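Local coordinates for protein succinyl-CoA ligase (ADP-forming) subunit alpha (Methanosaeta concilii, PDB 6HXI) that binds coenzyme A and joins a CoA-ligase region to a largely helical citrate synthase-like region within a single chain, at residues B[409-414]-B[503-508]; B[423-428]-B[582-587]; B[547-552]-B[565-570]. One frame throughout, in Å; residues are numbered along the deposited sequence. Where two conformers were deposited one is given.

Contact 1. Residues B[409-414]-B[503-508]; sequences IQIVAD and QLLISY
I411 and L505 meet tip to tip between the helices 399-412 and 500-512. The methyl CD1 of I411 ends 3.6 Å from CG of L505 and 3.7 Å from its CD2, so it touches both the branch point and one arm of the leucine fork. Both side chains point from their backbones toward the opposite helix. I411 spans the gap because its CG1 lies anti to the carbonyl carbon and the chain then runs on extended (chi2 173°), putting the methyl at the far end. The two backbones can therefore stay well apart, with the CA atoms of I411 and L505 8.6 Å from each other. Isoleucine suits its place because the CG1-CD1 arm, extended beyond the branch at CB, gives the reach; leucine suits the other side because its fork offers a broad apolar end. The meeting point is buried between the helices, and only carbon atoms touch there. L504 gives a looser flank: its CB lies 4.2 Å from CD1 of I411. L378 of a second subunit packs on both I411 and L504. Within the chain, helix 540-555 lies against both partners, I411 touching its V540 and L505 its C543, while L505 also reaches F404 and V408 of helix 399-412. The result is apolar helix-to-helix packing, with isoleucine and leucine side chains meeting between the helices, as expected in the all-helical citrate synthase-type region to which both helices belong.

Contact 2. Residues B[423-428]-B[582-587]; sequences HNAIVA and IGLIGH
This is a buried, close helix-to-helix contact in the citrate synthase-like region, made where helix 420-430 lies against helix 571-594. Two residue pairs bring the backbones near: the CA atoms of A425 and L584 are 6.3 Å apart, and those of I426 and H587 are equally close. At the first pair the small side chain of A425 is consistent with this closeness. A425 points its methyl at the other helix, and CB comes within 4.1 Å of CG of L584, meeting the leucine at its branch point. The leucine is long enough to serve a second interface as well, touching L439 and L443 of helix 435-443.

At the second pair I426 passes obliquely across H587. Its CG1 rests 3.7 Å from CB of H587, and its terminal CD1 approaches obliquely, 3.9 Å from ND1 of H587. The isoleucine leaves its backbone off to the side, but CG1, anti to the carbonyl carbon (chi1 -78°), carries the chain back toward the histidine. Both helices lie in the citrate synthase-like, all-helical region, and 153 residues separate the two segments. Histidine suits its place by offering two kinds of surface: I426 packs on CB and beside ND1, whereas NE2 is hydrogen-bonded to OD2 of D414, which limits how the imidazole can turn.

H423 and N424 are turned instead to a third subunit, where NE2 of H423 is hydrogen-bonded to NE2 of that subunit's own H423, and O of N424 to ND2 of its N424.

Contact 3. Residues B[547-552]-B[565-570]; sequences LFIDLM and EVVRLG
A helix-loop-helix pair frames this contact: helices 540-555 and 560-569, consecutive in the chain and joined by a short connection, pack their apolar sides together. M552 and V566 reach toward each other tip to tip. The sulfur SD of M552 lies 3.8 Å from CG1 of V566 and 4.0 Å from its CG2, so it sits against both arms of the valine. A bend at chi3 (-69°) turns the end of the methionine, and CE comes to 3.9 Å from CG1 of V566. Methionine suits the place because its unbranched, flexible chain can shape its end to a compact branched partner. Beside this pair, I549 and V567 cross at about a right angle, and CD1 of I549 meets CG2 of V567 at 3.6 Å. Neither residue aims its first bond straight at the other helix, but the isoleucine curls inward: CG1 is anti to the carbonyl carbon and chi2 is -51°, which brings its terminal methyl to the valine. The short valines offer compact branched ends, and the longer M552 and I549 cover the distance.

Helix 560-569 closes in a Schellman motif at G570, whose positive phi (80°) is easily taken up by glycine; the same residue is the N-cap of helix 571-594, so one helix ends and the next begins almost at once. Around the contact, helix 453-466 packs on both I549 and V567 through residues including A458 and R459, Y571 of helix 571-594 touches V566, and F548 lies against L572 and L575 of that long helix and I405 of helix 399-412.

From the N-terminal side, helix 399-412 opens contact 1 and helix 420-430 then opens contact 2. Contact 1 closes first, at helix 500-512, spanning 88 intervening residues; contact 2 closes only at helix 571-594, so the two loops cross. Contact 3 opens after contact 1 has closed and closes a short loop, with 12 residues between its segments 547-552 and 565-570, wholly within the wider span of contact 2. D414 and H587 link contacts 1 and 2, whereas a methyl of L547 packs against the backbone carbonyl of L505 between contacts 3 and 1. Contacts 2 and 3 stay about 15 Å apart at their nearest atoms. Helices 399-412 and 420-430 are thus tied to 500-512 and 571-594 respectively, and 540-555 to 560-569.

Contact 1. Residues B[409-414]-B[503-508]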
ATOM      1  N   ILE B 409      18.696  -1.492 -12.769  1.00 23.26           N
ATOM      2  CA  ILE B 409      18.386  -1.587 -11.341  1.00 21.11           C
ATOM      3  C   ILE B 409      19.345  -0.760 -10.501  1.00 25.04           C
ATOM      4  O   ILE B 409      18.894  -0.025  -9.640  1.00 26.52           O
ATOM      5  CB  ILE B 409      18.311  -3.064 -10.889  1.00 22.65           C
ATOM      6  CG1 ILE B 409      17.130  -3.741 -11.511  1.00 21.07           C
ATOM      7  CG2 ILE B 409      18.260  -3.217  -9.362  1.00 22.68           C
ATOM      8  CD1 ILE B 409      17.126  -5.332 -11.298  1.00 19.25           C
ATOM      9  N   GLN B 410      20.675  -0.834 -10.775  1.00 23.51           N
ATOM     10  CA  GLN B 410      21.701  -0.042 -10.074  1.00 22.80           C
ATOM     11  C   GLN B 410      21.570   1.428 -10.341  1.00 26.28           C
ATOM     12  O   GLN B 410      21.680   2.250  -9.436  1.00 27.60           O
ATOM     13  CB  GLN B 410      23.088  -0.526 -10.480  1.00 24.72           C
ATOM     14  CG  GLN B 410      23.310  -1.960 -10.014  1.00 21.81           C
ATOM     15  CD  GLN B 410      24.604  -2.480 -10.589  1.00 34.08           C
ATOM     16  OE1 GLN B 410      25.668  -2.052 -10.228  1.00 27.60           O
ATOM     17  NE2 GLN B 410      24.524  -3.400 -11.503  1.00 21.13           N
ATOM     18  N   ILE B 411      21.290   1.772 -11.596  1.00 24.25           N
ATOM     19  CA  ILE B 411      21.146   3.181 -12.015  1.00 25.12           C
ATOM     20  C   ILE B 411      19.928   3.836 -11.411  1.00 30.90           C
ATOM     21  O   ILE B 411      19.988   5.009 -11.048  1.00 31.68           O
ATOM     22  CB  ILE B 411      21.186   3.242 -13.566  1.00 28.60           C
ATOM     23  CG1 ILE B 411      22.691   3.062 -13.980  1.00 28.77           C
ATOM     24  CG2 ILE B 411      20.551   4.563 -14.140  1.00 29.82           C
ATOM     25  CD1 ILE B 411      23.015   2.925 -15.399  1.00 39.34           C
ATOM     26  N   VAL B 412      18.805   3.087 -11.294  1.00 26.57           N
ATOM     27  CA  VAL B 412      17.584   3.672 -10.743  1.00 22.85           C
ATOM     28  C   VAL B 412      17.446   3.417  -9.226  1.00 25.71           C
ATOM     29  O   VAL B 412      16.434   3.823  -8.660  1.00 25.83           O
ATOM     30  CB  VAL B 412      16.295   3.301 -11.521  1.00 25.22           C
ATOM     31  CG1 VAL B 412      16.435   3.582 -13.022  1.00 25.92           C
ATOM     32  CG2 VAL B 412      15.878   1.838 -11.288  1.00 24.37           C
ATOM     33  N   ALA B 413      18.429   2.767  -8.567  1.00 22.87           N
ATOM     34  CA  ALA B 413      18.354   2.410  -7.132  1.00 24.28           C
ATOM     35  C   ALA B 413      17.917   3.583  -6.239  1.00 26.49           C
ATOM     36  O   ALA B 413      17.051   3.420  -5.391  1.00 24.27           O
ATOM     37  CB  ALA B 413      19.646   1.820  -6.638  1.00 25.40           C
ATOM     38  N   ASP B 414      18.464   4.754  -6.494  1.00 24.87           N
ATOM     39  CA  ASP B 414      18.086   5.919  -5.740  1.00 25.34           C
ATOM     40  C   ASP B 414      18.415   7.184  -6.471  1.00 27.47           C
ATOM     41  O   ASP B 414      19.401   7.236  -7.164  1.00 25.31           O
ATOM     42  CB  ASP B 414      18.797   5.957  -4.371  1.00 27.86           C
ATOM     43  CG  ASP B 414      17.966   6.788  -3.410  1.00 35.51           C
ATOM     44  OD1 ASP B 414      16.762   6.456  -3.224  1.00 28.19           O
ATOM     45  OD2 ASP B 414      18.463   7.862  -2.973  1.00 37.29           O
ATOM     46  N   GLN B 503      24.727   8.245 -20.023  1.00 47.54           N
ATOM     47  CA  GLN B 503      25.913   7.888 -20.780  1.00 48.28           C
ATOM     48  C   GLN B 503      26.370   6.479 -20.484  1.00 51.39           C
ATOM     49  O   GLN B 503      26.740   5.770 -21.411  1.00 49.67           O
ATOM     50  CB  GLN B 503      27.036   8.924 -20.610  1.00 50.73           C
ATOM     51  CG  GLN B 503      28.040   8.990 -21.782  1.00 68.12           C
ATOM     52  CD  GLN B 503      27.435   8.966 -23.179  1.00 88.98           C
ATOM     53  OE1 GLN B 503      26.804   9.936 -23.650  1.00 84.74           O
ATOM     54  NE2 GLN B 503      27.639   7.846 -23.874  1.00 75.98           N
ATOM     55  N   LEU B 504      26.261   6.055 -19.216  1.00 48.45           N
ATOM     56  CA  LEU B 504      26.578   4.688 -18.797  1.00 49.72           C
ATOM     57  C   LEU B 504      25.679   3.669 -19.541  1.00 49.63           C
ATOM     58  O   LEU B 504      26.188   2.685 -20.053  1.00 50.39           O
ATOM     59  CB  LEU B 504      26.427   4.548 -17.269  1.00 49.98           C
ATOM     60  CG  LEU B 504      27.595   5.147 -16.459  1.00 56.25           C
ATOM     61  CD1 LEU B 504      27.099   5.825 -15.149  1.00 56.81           C
ATOM     62  CD2 LEU B 504      28.676   4.099 -16.192  1.00 57.87           C
ATOM     63  N   LEU B 505      24.371   3.974 -19.667  1.00 42.09           N
ATOM     64  CA  LEU B 505      23.362   3.143 -20.352  1.00 39.23           C
ATOM     65  C   LEU B 505      23.564   3.092 -21.842  1.00 44.09           C
ATOM     66  O   LEU B 505      23.593   2.011 -22.425  1.00 46.53           O
ATOM     67  CB  LEU B 505      21.941   3.604 -20.010  1.00 37.65           C
ATOM     68  CG  LEU B 505      21.432   3.340 -18.617  1.00 41.65           C
ATOM     69  CD1 LEU B 505      20.220   4.172 -18.324  1.00 40.77           C
ATOM     70  CD2 LEU B 505      21.120   1.858 -18.390  1.00 47.36           C
ATOM     71  N   ILE B 506      23.755   4.242 -22.462  1.00 40.73           N
ATOM     72  CA  ILE B 506      24.017   4.328 -23.892  1.00 40.69           C
ATOM     73  C   ILE B 506      25.361   3.700 -24.278  1.00 43.86           C
ATOM     74  O   ILE B 506      25.432   3.035 -25.332  1.00 45.21           O
ATOM     75  CB  ILE B 506      23.923   5.796 -24.364  1.00 44.30           C
ATOM     76  CG1 ILE B 506      22.457   6.272 -24.406  1.00 44.58           C
ATOM     77  CG2 ILE B 506      24.659   5.985 -25.702  1.00 46.20           C
ATOM     78  CD1 ILE B 506      22.269   7.720 -25.074  1.00 51.39           C
ATOM     79  N   SER B 507      26.433   3.942 -23.492  1.00 39.72           N
ATOM     80  CA  SER B 507      27.744   3.376 -23.867  1.00 41.81           C
ATOM     81  C   SER B 507      27.694   1.824 -23.840  1.00 43.82           C
ATOM     82  O   SER B 507      28.090   1.167 -24.801  1.00 45.12           O
ATOM     83  CB  SER B 507      28.895   3.977 -23.053  1.00 46.36           C
ATOM     84  OG  SER B 507      28.684   3.906 -21.651  1.00 56.74           O
ATOM     85  N   TYR B 508      27.059   1.271 -22.819  1.00 38.64           N
ATOM     86  CA  TYR B 508      26.846  -0.172 -22.737  1.00 37.20           C
ATOM     87  C   TYR B 508      26.054  -0.754 -23.955  1.00 41.32           C
ATOM     88  O   TYR B 508      26.452  -1.780 -24.488  1.00 43.77           O
ATOM     89  CB  TYR B 508      26.189  -0.540 -21.385  1.00 36.56           C
ATOM     90  CG  TYR B 508      25.994  -2.033 -21.210  1.00 38.14           C
ATOM     91  CD1 TYR B 508      27.009  -2.829 -20.687  1.00 42.17           C
ATOM     92  CD2 TYR B 508      24.864  -2.673 -21.716  1.00 38.48           C
ATOM     93  CE1 TYR B 508      26.892  -4.217 -20.638  1.00 46.45           C
ATOM     94  CE2 TYR B 508      24.729  -4.063 -21.661  1.00 39.39           C
ATOM     95  CZ  TYR B 508      25.729  -4.825 -21.088  1.00 46.57           C
ATOM     96  OH  TYR B 508      25.616  -6.182 -21.038  1.00 42.64           O
TER

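Contact 2. Residues B[423-428]-B[582-587]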
ATOM      1  N   HIS B 423      10.571  10.605  -0.605  1.00 22.61           N
ATOM      2  CA  HIS B 423       9.942  11.596   0.286  1.00 22.65           C
ATOM      3  C   HIS B 423       8.774  10.998   1.065  1.00 21.50           C
ATOM      4  O   HIS B 423       8.750  11.137   2.269  1.00 22.55           O
ATOM      5  CB  HIS B 423       9.564  12.899  -0.437  1.00 21.52           C
ATOM      6  CG  HIS B 423       8.891  13.868   0.490  1.00 24.47           C
ATOM      7  ND1 HIS B 423       9.629  14.607   1.437  1.00 26.87           N
ATOM      8  CD2 HIS B 423       7.577  14.193   0.595  1.00 23.56           C
ATOM      9  CE1 HIS B 423       8.732  15.369   2.078  1.00 24.97           C
ATOM     10  NE2 HIS B 423       7.481  15.129   1.630  1.00 24.32           N
ATOM     11  N   ASN B 424       7.887  10.266   0.423  1.00 19.84           N
ATOM     12  CA  ASN B 424       6.762   9.637   1.120  1.00 20.03           C
ATOM     13  C   ASN B 424       7.201   8.531   2.079  1.00 23.30           C
ATOM     14  O   ASN B 424       6.609   8.397   3.164  1.00 24.02           O
ATOM     15  CB  ASN B 424       5.673   9.145   0.155  1.00 16.70           C
ATOM     16  CG  ASN B 424       4.708  10.223  -0.193  1.00 30.30           C
ATOM     17  OD1 ASN B 424       5.027  11.409  -0.139  1.00 24.98           O
ATOM     18  ND2 ASN B 424       3.485   9.845  -0.514  1.00 21.73           N
ATOM     19  N   ALA B 425       8.199   7.738   1.660  1.00 18.78           N
ATOM     20  CA  ALA B 425       8.774   6.631   2.451  1.00 18.83           C
ATOM     21  C   ALA B 425       9.430   7.199   3.746  1.00 23.00           C
ATOM     22  O   ALA B 425       9.328   6.591   4.785  1.00 21.71           O
ATOM     23  CB  ALA B 425       9.803   5.811   1.600  1.00 19.35           C
ATOM     24  N   ILE B 426      10.060   8.389   3.664  1.00 21.40           N
ATOM     25  CA  ILE B 426      10.729   9.080   4.754  1.00 21.03           C
ATOM     26  C   ILE B 426       9.719   9.623   5.724  1.00 24.45           C
ATOM     27  O   ILE B 426       9.939   9.539   6.924  1.00 25.94           O
ATOM     28  CB  ILE B 426      11.654  10.211   4.158  1.00 23.94           C
ATOM     29  CG1 ILE B 426      12.970   9.599   3.590  1.00 22.93           C
ATOM     30  CG2 ILE B 426      11.924  11.346   5.181  1.00 20.09           C
ATOM     31  CD1 ILE B 426      13.831  10.582   2.762  1.00 23.84           C
ATOM     32  N   VAL B 427       8.647  10.233   5.218  1.00 20.46           N
ATOM     33  CA  VAL B 427       7.576  10.747   6.058  1.00 19.72           C
ATOM     34  C   VAL B 427       6.949   9.578   6.854  1.00 21.76           C
ATOM     35  O   VAL B 427       6.840   9.679   8.062  1.00 23.48           O
ATOM     36  CB  VAL B 427       6.551  11.555   5.234  1.00 22.32           C
ATOM     37  CG1 VAL B 427       5.292  11.847   6.028  1.00 20.99           C
ATOM     38  CG2 VAL B 427       7.190  12.849   4.703  1.00 21.92           C
ATOM     39  N   ALA B 428       6.576   8.499   6.216  1.00 17.62           N
ATOM     40  CA  ALA B 428       5.998   7.315   6.897  1.00 18.45           C
ATOM     41  C   ALA B 428       6.995   6.787   7.955  1.00 23.60           C
ATOM     42  O   ALA B 428       6.562   6.430   9.052  1.00 22.86           O
ATOM     43  CB  ALA B 428       5.691   6.188   5.857  1.00 16.70           C
ATOM     44  N   ILE B 582      15.186  -0.326  -3.491  1.00 18.72           N
ATOM     45  CA  ILE B 582      16.463  -0.325  -2.838  1.00 19.65           C
ATOM     46  C   ILE B 582      16.689   0.992  -2.128  1.00 24.74           C
ATOM     47  O   ILE B 582      17.096   0.954  -0.984  1.00 25.41           O
ATOM     48  CB  ILE B 582      17.636  -0.601  -3.855  1.00 20.18           C
ATOM     49  CG1 ILE B 582      17.515  -2.016  -4.440  1.00 21.48           C
ATOM     50  CG2 ILE B 582      18.990  -0.445  -3.157  1.00 19.63           C
ATOM     51  CD1 ILE B 582      18.381  -2.306  -5.721  1.00 18.11           C
ATOM     52  N   GLY B 583      16.592   2.116  -2.842  1.00 21.88           N
ATOM     53  CA  GLY B 583      16.837   3.426  -2.218  1.00 21.24           C
ATOM     54  C   GLY B 583      15.721   3.793  -1.249  1.00 22.52           C
ATOM     55  O   GLY B 583      15.964   4.425  -0.215  1.00 21.68           O
ATOM     56  N   LEU B 584      14.511   3.323  -1.520  1.00 20.33           N
ATOM     57  CA  LEU B 584      13.343   3.583  -0.597  1.00 23.40           C
ATOM     58  C   LEU B 584      13.587   2.914   0.762  1.00 28.24           C
ATOM     59  O   LEU B 584      13.562   3.591   1.766  1.00 27.36           O
ATOM     60  CB  LEU B 584      11.985   3.194  -1.198  1.00 22.43           C
ATOM     61  CG  LEU B 584      11.124   4.208  -1.988  1.00 29.37           C
ATOM     62  CD1 LEU B 584      11.906   5.158  -2.858  1.00 30.65           C
ATOM     63  CD2 LEU B 584      10.075   3.485  -2.814  1.00 28.57           C
ATOM     64  N   ILE B 585      13.953   1.637   0.762  1.00 25.04           N
ATOM     65  CA  ILE B 585      14.337   0.860   1.964  1.00 23.77           C
ATOM     66  C   ILE B 585      15.543   1.574   2.635  1.00 27.18           C
ATOM     67  O   ILE B 585      15.543   1.790   3.839  1.00 28.30           O
ATOM     68  CB  ILE B 585      14.658  -0.611   1.569  1.00 24.68           C
ATOM     69  CG1 ILE B 585      13.317  -1.357   1.147  1.00 23.85           C
ATOM     70  CG2 ILE B 585      15.334  -1.338   2.758  1.00 24.90           C
ATOM     71  CD1 ILE B 585      13.469  -2.635   0.292  1.00 24.82           C
ATOM     72  N   GLY B 586      16.531   1.951   1.851  1.00 22.95           N
ATOM     73  CA  GLY B 586      17.677   2.716   2.347  1.00 21.66           C
ATOM     74  C   GLY B 586      17.258   3.961   3.130  1.00 22.14           C
ATOM     75  O   GLY B 586      17.682   4.177   4.272  1.00 21.06           O
ATOM     76  N   HIS B 587      16.438   4.797   2.541  1.00 20.66           N
ATOM     77  CA  HIS B 587      15.979   6.045   3.215  1.00 21.83           C
ATOM     78  C   HIS B 587      15.113   5.773   4.487  1.00 25.44           C
ATOM     79  O   HIS B 587      15.265   6.425   5.523  1.00 24.86           O
ATOM     80  CB  HIS B 587      15.165   6.893   2.216  1.00 23.01           C
ATOM     81  CG  HIS B 587      16.054   7.572   1.204  1.00 24.35           C
ATOM     82  ND1 HIS B 587      16.972   8.497   1.592  1.00 25.60           N
ATOM     83  CD2 HIS B 587      16.090   7.440  -0.139  1.00 24.77           C
ATOM     84  CE1 HIS B 587      17.574   8.897   0.482  1.00 26.07           C
ATOM     85  NE2 HIS B 587      17.072   8.282  -0.590  1.00 26.45           N
TER

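Contact 3. Residues B[547-552]-B[565-570]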
ATOM      1  N   LEU B 547      16.004   1.799 -24.857  1.00 30.44           N
ATOM      2  CA  LEU B 547      16.955   0.682 -24.916  1.00 30.05           C
ATOM      3  C   LEU B 547      16.309  -0.640 -24.583  1.00 34.03           C
ATOM      4  O   LEU B 547      16.756  -1.674 -25.057  1.00 32.22           O
ATOM      5  CB  LEU B 547      18.203   0.933 -24.058  1.00 29.10           C
ATOM      6  CG  LEU B 547      19.098   2.073 -24.547  1.00 31.97           C
ATOM      7  CD1 LEU B 547      20.204   2.328 -23.572  1.00 31.21           C
ATOM      8  CD2 LEU B 547      19.637   1.785 -25.901  1.00 30.83           C
ATOM      9  N   PHE B 548      15.223  -0.597 -23.790  1.00 34.12           N
ATOM     10  CA  PHE B 548      14.512  -1.826 -23.464  1.00 34.55           C
ATOM     11  C   PHE B 548      13.798  -2.411 -24.700  1.00 37.46           C
ATOM     12  O   PHE B 548      13.866  -3.627 -24.914  1.00 36.72           O
ATOM     13  CB  PHE B 548      13.607  -1.688 -22.257  1.00 36.04           C
ATOM     14  CG  PHE B 548      13.616  -2.986 -21.492  1.00 38.63           C
ATOM     15  CD1 PHE B 548      12.764  -4.027 -21.846  1.00 43.49           C
ATOM     16  CD2 PHE B 548      14.509  -3.189 -20.452  1.00 41.37           C
ATOM     17  CE1 PHE B 548      12.802  -5.248 -21.171  1.00 44.71           C
ATOM     18  CE2 PHE B 548      14.568  -4.416 -19.790  1.00 44.48           C
ATOM     19  CZ  PHE B 548      13.712  -5.438 -20.152  1.00 43.76           C
ATOM     20  N   ILE B 549      13.235  -1.542 -25.567  1.00 33.10           N
ATOM     21  CA  ILE B 549      12.670  -1.957 -26.868  1.00 34.14           C
ATOM     22  C   ILE B 549      13.804  -2.557 -27.722  1.00 37.48           C
ATOM     23  O   ILE B 549      13.614  -3.600 -28.348  1.00 39.34           O
ATOM     24  CB  ILE B 549      11.957  -0.793 -27.640  1.00 37.40           C
ATOM     25  CG1 ILE B 549      10.834  -0.117 -26.789  1.00 35.80           C
ATOM     26  CG2 ILE B 549      11.441  -1.261 -29.038  1.00 38.20           C
ATOM     27  CD1 ILE B 549       9.885  -1.057 -26.216  1.00 35.42           C
ATOM     28  N   ASP B 550      14.973  -1.898 -27.756  1.00 31.78           N
ATOM     29  CA  ASP B 550      16.128  -2.426 -28.514  1.00 31.24           C
ATOM     30  C   ASP B 550      16.621  -3.782 -28.002  1.00 38.71           C
ATOM     31  O   ASP B 550      16.983  -4.631 -28.802  1.00 41.21           O
ATOM     32  CB  ASP B 550      17.258  -1.428 -28.564  1.00 31.00           C
ATOM     33  CG  ASP B 550      17.020  -0.348 -29.597  1.00 44.34           C
ATOM     34  OD1 ASP B 550      16.287  -0.634 -30.637  1.00 40.68           O
ATOM     35  OD2 ASP B 550      17.568   0.778 -29.410  1.00 47.36           O
ATOM     36  N   LEU B 551      16.624  -3.991 -26.681  1.00 36.85           N
ATOM     37  CA  LEU B 551      17.022  -5.252 -26.048  1.00 36.19           C
ATOM     38  C   LEU B 551      16.067  -6.369 -26.563  1.00 39.34           C
ATOM     39  O   LEU B 551      16.515  -7.450 -26.975  1.00 37.93           O
ATOM     40  CB  LEU B 551      16.895  -5.072 -24.508  1.00 34.34           C
ATOM     41  CG  LEU B 551      17.256  -6.258 -23.614  1.00 38.34           C
ATOM     42  CD1 LEU B 551      17.630  -5.779 -22.227  1.00 37.49           C
ATOM     43  CD2 LEU B 551      16.063  -7.192 -23.416  1.00 40.35           C
ATOM     44  N   MET B 552      14.748  -6.090 -26.507  1.00 34.36           N
ATOM     45  CA  MET B 552      13.729  -7.029 -26.947  1.00 33.50           C
ATOM     46  C   MET B 552      13.836  -7.350 -28.434  1.00 37.27           C
ATOM     47  O   MET B 552      13.741  -8.516 -28.790  1.00 36.69           O
ATOM     48  CB  MET B 552      12.349  -6.537 -26.577  1.00 34.83           C
ATOM     49  CG  MET B 552      12.062  -6.703 -25.107  1.00 37.39           C
ATOM     50  SD  MET B 552      10.353  -6.313 -24.753  1.00 40.19           S
ATOM     51  CE  MET B 552      10.340  -4.585 -25.038  1.00 37.28           C
ATOM     52  N   GLU B 565       2.742  -5.241 -26.099  1.00 35.50           N
ATOM     53  CA  GLU B 565       2.139  -5.784 -24.871  1.00 34.66           C
ATOM     54  C   GLU B 565       3.044  -5.464 -23.670  1.00 36.91           C
ATOM     55  O   GLU B 565       2.554  -5.009 -22.654  1.00 36.94           O
ATOM     56  CB  GLU B 565       1.892  -7.304 -25.041  1.00 35.70           C
ATOM     57  CG  GLU B 565       1.438  -8.040 -23.792  1.00 51.59           C
ATOM     58  CD  GLU B 565       1.218  -9.541 -23.923  1.00 76.94           C
ATOM     59  OE1 GLU B 565       2.011 -10.227 -24.614  1.00 85.22           O
ATOM     60  OE2 GLU B 565       0.252 -10.034 -23.298  1.00 49.24           O
ATOM     61  N   VAL B 566       4.366  -5.677 -23.800  1.00 34.82           N
ATOM     62  CA  VAL B 566       5.323  -5.376 -22.746  1.00 32.65           C
ATOM     63  C   VAL B 566       5.199  -3.899 -22.307  1.00 39.36           C
ATOM     64  O   VAL B 566       5.163  -3.621 -21.113  1.00 39.87           O
ATOM     65  CB  VAL B 566       6.759  -5.803 -23.117  1.00 33.73           C
ATOM     66  CG1 VAL B 566       7.797  -5.155 -22.183  1.00 31.88           C
ATOM     67  CG2 VAL B 566       6.889  -7.337 -23.111  1.00 31.95           C
ATOM     68  N   VAL B 567       5.096  -2.977 -23.261  1.00 37.56           N
ATOM     69  CA  VAL B 567       4.966  -1.534 -22.979  1.00 37.20           C
ATOM     70  C   VAL B 567       3.611  -1.250 -22.303  1.00 42.55           C
ATOM     71  O   VAL B 567       3.571  -0.563 -21.277  1.00 43.58           O
ATOM     72  CB  VAL B 567       5.169  -0.669 -24.261  1.00 40.31           C
ATOM     73  CG1 VAL B 567       5.002   0.813 -23.946  1.00 40.84           C
ATOM     74  CG2 VAL B 567       6.518  -0.946 -24.922  1.00 38.84           C
ATOM     75  N   ARG B 568       2.523  -1.787 -22.889  0.54 38.51           N
ATOM     76  CA  ARG B 568       1.140  -1.672 -22.429  0.54 38.83           C
ATOM     77  C   ARG B 568       0.929  -2.189 -20.984  0.54 42.29           C
ATOM     78  O   ARG B 568       0.239  -1.525 -20.208  0.54 42.17           O
ATOM     79  CB  ARG B 568       0.214  -2.423 -23.410  0.54 40.80           C
ATOM     80  CG  ARG B 568      -1.291  -2.290 -23.139  0.54 51.24           C
ATOM     81  CD  ARG B 568      -2.123  -2.980 -24.216  0.54 56.36           C
ATOM     82  NE  ARG B 568      -1.980  -4.441 -24.204  0.54 51.89           N
ATOM     83  CZ  ARG B 568      -1.376  -5.147 -25.152  0.54 62.18           C
ATOM     84  NH1 ARG B 568      -0.848  -4.538 -26.213  0.54 50.76           N
ATOM     85  NH2 ARG B 568      -1.293  -6.468 -25.051  0.54 44.08           N
ATOM     86  N   LEU B 569       1.502  -3.367 -20.638  1.00 37.09           N
ATOM     87  CA  LEU B 569       1.308  -3.988 -19.316  1.00 36.01           C
ATOM     88  C   LEU B 569       2.133  -3.366 -18.174  1.00 43.57           C
ATOM     89  O   LEU B 569       1.854  -3.642 -17.005  1.00 43.77           O
ATOM     90  CB  LEU B 569       1.477  -5.515 -19.347  1.00 34.73           C
ATOM     91  CG  LEU B 569       0.494  -6.304 -20.241  1.00 38.41           C
ATOM     92  CD1 LEU B 569       0.578  -7.795 -19.940  1.00 36.35           C
ATOM     93  CD2 LEU B 569      -0.960  -5.837 -20.052  1.00 39.23           C
ATOM     94  N   GLY B 570       3.087  -2.507 -18.508  1.00 40.13           N
ATOM     95  CA  GLY B 570       3.851  -1.777 -17.504  1.00 38.74           C
ATOM     96  C   GLY B 570       4.975  -2.539 -16.856  1.00 39.86           C
ATOM     97  O   GLY B 570       5.317  -2.261 -15.705  1.00 40.06           O
TER